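Phytochromobilin synthase (Solanum lycopersicum, PDB 6KME) binds biliverdin IX alpha and probably reduces it, with electrons from ferredoxin, to phytochromobilin, the bilin used to make phytochrome. Local coordinates at residues 236-241 and 286-291; 166-171 and 290-295. The protein carries 1 engineered substitution. All blocks are in the same frame, centred on the assembly; numbering follows the deposited sequence.

Contact 1 of 2, residues 236-241 and 286-291. With BLA (biliverdine IX alpha), chain B.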
# COMPACT_ATOMS: atom_id res chain seq x y z
N SER A 236 0.16 -9.31 -3.89
CA SER A 236 0.83 -9.78 -5.10
C SER A 236 -0.11 -10.58 -5.99
O SER A 236 0.11 -10.64 -7.20
CB SER A 236 2.08 -10.60 -4.75
OG SER A 236 1.74 -11.85 -4.22
N GLU A 237 -1.19 -11.14 -5.44
CA GLU A 237 -2.17 -11.86 -6.24
C GLU A 237 -3.26 -10.96 -6.82
O GLU A 237 -3.68 -11.17 -7.96
CB GLU A 237 -2.81 -12.99 -5.41
CG GLU A 237 -3.75 -13.92 -6.20
CD GLU A 237 -3.02 -14.90 -7.12
OE1 GLU A 237 -1.91 -15.35 -6.76
OE2 GLU A 237 -3.55 -15.21 -8.21
N LYS A 238 -3.74 -9.96 -6.07
CA LYS A 238 -5.01 -9.30 -6.38
C LYS A 238 -4.96 -7.77 -6.50
O LYS A 238 -6.03 -7.17 -6.73
CB LYS A 238 -6.06 -9.66 -5.31
CG LYS A 238 -6.53 -11.13 -5.33
CD LYS A 238 -7.11 -11.50 -6.70
CE LYS A 238 -7.73 -12.90 -6.73
NZ LYS A 238 -8.10 -13.29 -8.13
N ASP A 239 -3.81 -7.12 -6.32
CA ASP A 239 -3.78 -5.66 -6.41
C ASP A 239 -4.32 -5.21 -7.76
O ASP A 239 -3.98 -5.79 -8.80
CB ASP A 239 -2.36 -5.10 -6.21
CG ASP A 239 -2.24 -4.14 -5.00
OD1 ASP A 239 -2.76 -4.45 -3.90
OD2 ASP A 239 -1.61 -3.07 -5.14
N PRO A 240 -5.18 -4.18 -7.80
CA PRO A 240 -5.78 -3.79 -9.09
C PRO A 240 -4.78 -3.33 -10.15
O PRO A 240 -5.10 -3.43 -11.34
CB PRO A 240 -6.74 -2.66 -8.69
CG PRO A 240 -7.11 -2.99 -7.27
CD PRO A 240 -5.81 -3.50 -6.67
N GLY A 241 -3.58 -2.88 -9.79
CA GLY A 241 -2.69 -2.37 -10.82
C GLY A 241 -2.05 -3.43 -11.71
O GLY A 241 -1.40 -3.06 -12.70
N GLY A 286 -8.85 -26.28 -8.52
CA GLY A 286 -7.72 -26.05 -7.65
C GLY A 286 -6.92 -24.81 -7.96
O GLY A 286 -5.93 -24.53 -7.26
N LYS A 287 -7.31 -24.04 -8.97
CA LYS A 287 -6.68 -22.78 -9.32
C LYS A 287 -7.28 -21.65 -8.48
O LYS A 287 -8.27 -21.82 -7.77
CB LYS A 287 -6.86 -22.51 -10.81
CG LYS A 287 -6.33 -23.64 -11.70
CD LYS A 287 -6.61 -23.38 -13.18
CE LYS A 287 -5.92 -24.41 -14.07
NZ LYS A 287 -6.06 -24.11 -15.52
N VAL A 288 -6.67 -20.47 -8.59
CA VAL A 288 -7.17 -19.27 -7.92
C VAL A 288 -8.29 -18.66 -8.75
O VAL A 288 -8.12 -18.42 -9.95
CB VAL A 288 -6.04 -18.26 -7.69
CG1 VAL A 288 -6.61 -16.98 -7.08
CG2 VAL A 288 -4.97 -18.87 -6.77
N ASN A 289 -9.43 -18.41 -8.12
CA ASN A 289 -10.57 -17.83 -8.82
C ASN A 289 -10.19 -16.52 -9.50
O ASN A 289 -9.54 -15.66 -8.89
CB ASN A 289 -11.71 -17.61 -7.83
CG ASN A 289 -13.05 -17.39 -8.51
OD1 ASN A 289 -13.17 -16.57 -9.41
ND2 ASN A 289 -14.06 -18.15 -8.08
N GLU A 290 -10.61 -16.35 -10.76
CA GLU A 290 -10.29 -15.14 -11.51
C GLU A 290 -10.92 -13.88 -10.93
O GLU A 290 -10.47 -12.77 -11.23
CB GLU A 290 -10.74 -15.28 -12.97
CG GLU A 290 -9.82 -16.10 -13.84
CD GLU A 290 -10.37 -16.26 -15.25
OE1 GLU A 290 -11.59 -16.03 -15.45
OE2 GLU A 290 -9.58 -16.61 -16.15
N LYS A 291 -11.98 -14.02 -10.12
CA LYS A 291 -12.59 -12.84 -9.52
C LYS A 291 -11.61 -12.15 -8.58
O LYS A 291 -10.89 -12.81 -7.82
CB LYS A 291 -13.84 -13.23 -8.74
CG LYS A 291 -14.97 -13.70 -9.62
CD LYS A 291 -16.28 -13.61 -8.89
CE LYS A 291 -16.64 -14.93 -8.25
NZ LYS A 291 -17.97 -15.42 -8.75
CHA BLA B . -8.51 0.70 -8.82
NA BLA B . -7.07 0.31 -6.70
C1A BLA B . -8.31 0.38 -7.35
C2A BLA B . -9.34 0.07 -6.35
C3A BLA B . -8.65 -0.19 -5.08
C4A BLA B . -7.24 -0.04 -5.33
CMA BLA B . -9.24 -0.54 -3.71
CAA BLA B . -10.86 0.02 -6.69
CBA BLA B . -11.17 -1.31 -7.33
CGA BLA B . -11.55 -2.37 -6.25
O1A BLA B . -12.42 -1.97 -5.53
O2A BLA B . -10.92 -3.38 -6.33
CHB BLA B . -6.08 -0.17 -4.34
NB BLA B . -6.65 -2.10 -2.98
C1B BLA B . -5.71 -1.13 -3.40
C2B BLA B . -4.61 -1.21 -2.26
C3B BLA B . -4.83 -2.33 -1.47
C4B BLA B . -6.14 -2.96 -1.96
CMB BLA B . -3.40 -0.30 -2.31
OB BLA B . -6.71 -3.99 -1.65
CAB BLA B . -4.24 -3.04 -0.28
CBB BLA B . -4.45 -4.18 0.42
NC BLA B . -3.24 1.02 -9.23
C1C BLA B . -2.01 1.00 -8.53
C2C BLA B . -0.92 0.94 -9.60
C3C BLA B . -1.56 0.92 -10.84
C4C BLA B . -3.09 0.98 -10.63
CMC BLA B . 0.55 0.89 -9.15
OC BLA B . -2.07 1.04 -7.31
CAC BLA B . -0.89 0.86 -12.17
CBC BLA B . 0.25 0.26 -12.60
CHD BLA B . -4.21 0.98 -11.43
ND BLA B . -6.18 0.81 -9.75
C1D BLA B . -5.65 0.90 -10.97
C2D BLA B . -6.72 0.94 -12.06
C3D BLA B . -7.94 0.87 -11.42
C4D BLA B . -7.64 0.78 -9.89
CMD BLA B . -6.32 1.03 -13.52
CAD BLA B . -9.38 0.87 -11.93
CBD BLA B . -9.78 -0.42 -12.63
CGD BLA B . -9.91 -1.69 -11.68
O1D BLA B . -9.30 -2.64 -12.13
O2D BLA B . -10.61 -1.50 -10.69
O HOH W 1 -8.44 -11.04 -9.92
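At the C-terminal end of helix 218-238, the ammonium of Lys-238 ties the helix to an Asx turn at Asn-289 in the loop that leads to strand 297-298. Lys-238 is the last helical residue before Asp-239 breaks from the helix. Its chain turns once, at chi2 (-58°), and then runs out straight, which carries NZ across to the loop backbone. There Lys-238 NZ donates to Asn-289 O at 2.9 Å, nearly head-on to that carbonyl, and to Lys-291 O at 2.8 Å, well above the carbonyl plane. A water accepts a hydrogen bond from Lys-238 NZ and donates one to Glu-290 O, so the ammonium holds two carbonyls directly and the one between them through the water. With a leucine here, the carbonyls of Asn-289 and Lys-291 would probably lose their common donor, and the turn its polar tie to the helix end. Beside this, Glu-237 and Val-288 meet from opposite directions, Glu-237 OE2 lying 3.7 Å from Val-288 CG1; both side chains also pack on Phe-274 of helix 274-277. Just beyond the helix, Pro-240 and Gly-241 line the biliverdin pocket: Pro-240 CG sits 3.3 Å from bilin NA, and Gly-241 CA lies 3.4 Å from bilin C4C. The turn itself is closed by Lys-291 N donating to Asn-289 OD1 at 2.9 Å, an almost straight bond tilted slightly from the amide plane.

Contact 2 of 2, residues 166-171 and 290-295; sequences KLTSES and EKRSMI. With BLA (biliverdine IX alpha), chain B.
A bend at chi2 (86°) turns the Glu-170 carboxylate to the loop, while Ser-293, with OG swung opposite its own backbone N (chi1 178°), comes to meet it. Ser-293 OG donates to Glu-170 OE1 at 2.7 Å on the syn lone pair, and Ile-295 N reaches Glu-170 OE2 at 3.0 Å, also from the syn side but tilted out of the carboxylate plane. The loop is thus held by both oxygens of one buried carboxylate. Ser-293 OG has a second partner in Gly-296 N, and Ser-169 OG is hydrogen-bonded to Gly-296 O; just past the loop, strand 297-298 pairs with 167-168. Around the polar centre, Ile-295 CG2 rests on Ser-169 CB, and Thr-168 CG2 touches Ser-293 CB at 3.7 Å.

Both segments then turn to biliverdin. Thr-168 takes one propionate with backbone and side chain together: Thr-168 N donates to bilin O1A at 2.9 Å and OG1 to O2A at 2.6 Å. Arg-292 NH1 joins the two propionates, giving hydrogen bonds to O2A (3.0 Å) and O2D, while NH2 donates to O1D at 2.8 Å. Ser-171 OG donates to the lactam oxygen OB. These bonds to the propionates imply a polar anchor for the substrate, in which the guanidinium probably offsets part of the charge of the two carboxylates.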
# COMPACT_ATOMS: atom_id res chain seq x y z
N LYS A 166 -18.17 2.05 -3.55
CA LYS A 166 -18.06 0.61 -3.38
C LYS A 166 -16.71 0.09 -3.86
O LYS A 166 -16.16 0.57 -4.86
CB LYS A 166 -19.20 -0.10 -4.12
CG LYS A 166 -20.59 0.22 -3.57
CD LYS A 166 -21.71 -0.43 -4.42
CE LYS A 166 -23.08 0.11 -3.99
NZ LYS A 166 -24.17 -0.42 -4.83
N LEU A 167 -16.16 -0.88 -3.13
CA LEU A 167 -14.85 -1.42 -3.45
C LEU A 167 -14.80 -2.88 -3.02
O LEU A 167 -15.60 -3.34 -2.21
CB LEU A 167 -13.71 -0.63 -2.79
CG LEU A 167 -13.46 -0.82 -1.27
CD1 LEU A 167 -12.12 -0.22 -0.85
CD2 LEU A 167 -14.59 -0.23 -0.43
N THR A 168 -13.84 -3.62 -3.59
CA THR A 168 -13.58 -5.01 -3.23
C THR A 168 -13.67 -5.21 -1.72
O THR A 168 -12.96 -4.54 -0.95
CB THR A 168 -12.19 -5.40 -3.76
OG1 THR A 168 -12.20 -5.37 -5.19
CG2 THR A 168 -11.73 -6.78 -3.25
N SER A 169 -14.60 -6.07 -1.26
CA SER A 169 -14.86 -6.16 0.18
C SER A 169 -13.65 -6.69 0.94
O SER A 169 -13.39 -6.25 2.07
CB SER A 169 -16.08 -7.03 0.46
OG SER A 169 -17.30 -6.36 0.16
N GLU A 170 -12.91 -7.63 0.34
CA GLU A 170 -11.73 -8.19 0.99
C GLU A 170 -10.63 -7.14 1.21
O GLU A 170 -9.76 -7.35 2.06
CB GLU A 170 -11.18 -9.36 0.15
CG GLU A 170 -12.08 -10.60 0.14
CD GLU A 170 -13.19 -10.55 -0.94
OE1 GLU A 170 -13.39 -9.49 -1.56
OE2 GLU A 170 -13.83 -11.59 -1.19
N SER A 171 -10.66 -6.03 0.47
CA SER A 171 -9.65 -4.99 0.66
C SER A 171 -9.78 -4.31 2.02
O SER A 171 -8.76 -3.88 2.59
CB SER A 171 -9.73 -3.95 -0.47
OG SER A 171 -9.37 -4.53 -1.72
N GLU A 290 -10.61 -16.35 -10.76
CA GLU A 290 -10.29 -15.14 -11.51
C GLU A 290 -10.92 -13.88 -10.93
O GLU A 290 -10.47 -12.77 -11.23
CB GLU A 290 -10.74 -15.28 -12.97
CG GLU A 290 -9.82 -16.10 -13.84
CD GLU A 290 -10.37 -16.26 -15.25
OE1 GLU A 290 -11.59 -16.03 -15.45
OE2 GLU A 290 -9.58 -16.61 -16.15
N LYS A 291 -11.98 -14.02 -10.12
CA LYS A 291 -12.59 -12.84 -9.52
C LYS A 291 -11.61 -12.15 -8.58
O LYS A 291 -10.89 -12.81 -7.82
CB LYS A 291 -13.84 -13.23 -8.74
CG LYS A 291 -14.97 -13.70 -9.62
CD LYS A 291 -16.28 -13.61 -8.89
CE LYS A 291 -16.64 -14.93 -8.25
NZ LYS A 291 -17.97 -15.42 -8.75
N ARG A 292 -11.59 -10.82 -8.63
CA ARG A 292 -10.85 -10.07 -7.61
C ARG A 292 -11.49 -10.26 -6.23
O ARG A 292 -10.78 -10.41 -5.22
CB ARG A 292 -10.79 -8.58 -7.97
CG ARG A 292 -9.88 -7.76 -7.00
CD ARG A 292 -9.74 -6.30 -7.46
NE ARG A 292 -9.32 -6.20 -8.84
CZ ARG A 292 -9.46 -5.11 -9.59
NH1 ARG A 292 -10.00 -4.02 -9.07
NH2 ARG A 292 -9.05 -5.11 -10.85
N SER A 293 -12.82 -10.26 -6.17
CA SER A 293 -13.56 -10.26 -4.92
C SER A 293 -14.53 -11.44 -4.92
O SER A 293 -15.43 -11.49 -5.77
CB SER A 293 -14.34 -8.95 -4.74
OG SER A 293 -15.10 -8.97 -3.53
N MET A 294 -14.36 -12.38 -3.98
CA MET A 294 -15.34 -13.45 -3.83
C MET A 294 -16.65 -12.93 -3.24
O MET A 294 -17.72 -13.45 -3.56
CB MET A 294 -14.78 -14.58 -2.96
CG MET A 294 -13.66 -15.42 -3.61
SD MET A 294 -14.03 -16.08 -5.26
CE MET A 294 -15.50 -17.05 -4.93
N ILE A 295 -16.57 -11.93 -2.36
CA ILE A 295 -17.75 -11.36 -1.72
C ILE A 295 -18.52 -10.46 -2.69
O ILE A 295 -19.76 -10.49 -2.74
CB ILE A 295 -17.32 -10.60 -0.45
CG1 ILE A 295 -16.78 -11.58 0.60
CG2 ILE A 295 -18.47 -9.75 0.13
CD1 ILE A 295 -15.92 -10.91 1.68
CHA BLA B . -8.51 0.70 -8.82
NA BLA B . -7.07 0.31 -6.70
C1A BLA B . -8.31 0.38 -7.35
C2A BLA B . -9.34 0.07 -6.35
C3A BLA B . -8.65 -0.19 -5.08
C4A BLA B . -7.24 -0.04 -5.33
CMA BLA B . -9.24 -0.54 -3.71
CAA BLA B . -10.86 0.02 -6.69
CBA BLA B . -11.17 -1.31 -7.33
CGA BLA B . -11.55 -2.37 -6.25
O1A BLA B . -12.42 -1.97 -5.53
O2A BLA B . -10.92 -3.38 -6.33
CHB BLA B . -6.08 -0.17 -4.34
NB BLA B . -6.65 -2.10 -2.98
C1B BLA B . -5.71 -1.13 -3.40
C2B BLA B . -4.61 -1.21 -2.26
C3B BLA B . -4.83 -2.33 -1.47
C4B BLA B . -6.14 -2.96 -1.96
CMB BLA B . -3.40 -0.30 -2.31
OB BLA B . -6.71 -3.99 -1.65
CAB BLA B . -4.24 -3.04 -0.28
CBB BLA B . -4.45 -4.18 0.42
NC BLA B . -3.24 1.02 -9.23
C1C BLA B . -2.01 1.00 -8.53
C2C BLA B . -0.92 0.94 -9.60
C3C BLA B . -1.56 0.92 -10.84
C4C BLA B . -3.09 0.98 -10.63
CMC BLA B . 0.55 0.89 -9.15
OC BLA B . -2.07 1.04 -7.31
CAC BLA B . -0.89 0.86 -12.17
CBC BLA B . 0.25 0.26 -12.60
CHD BLA B . -4.21 0.98 -11.43
ND BLA B . -6.18 0.81 -9.75
C1D BLA B . -5.65 0.90 -10.97
C2D BLA B . -6.72 0.94 -12.06
C3D BLA B . -7.94 0.87 -11.42
C4D BLA B . -7.64 0.78 -9.89
CMD BLA B . -6.32 1.03 -13.52
CAD BLA B . -9.38 0.87 -11.93
CBD BLA B . -9.78 -0.42 -12.63
CGD BLA B . -9.91 -1.69 -11.68
O1D BLA B . -9.30 -2.64 -12.13
O2D BLA B . -10.61 -1.50 -10.69

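Overall arrangement
Contact 1 lies at the surface and contact 2 is partly buried, yet both end on the loop between helix 274-277 and strand 297-298, sharing Glu-290 and Lys-291. In contact 1 a lysine from a helix end donates to loop carbonyls; in contact 2 a glutamate after a short strand accepts from the loop, so the same loop is held through opposite chemical roles. The two meet where Pro-240 CG packs against Arg-292 NH1, and Tyr-281 touches side chains of both. Each also faces biliverdin, contact 1 through close packing of proline and glycine, contact 2 through hydrogen bonds to its propionates and a lactam oxygen.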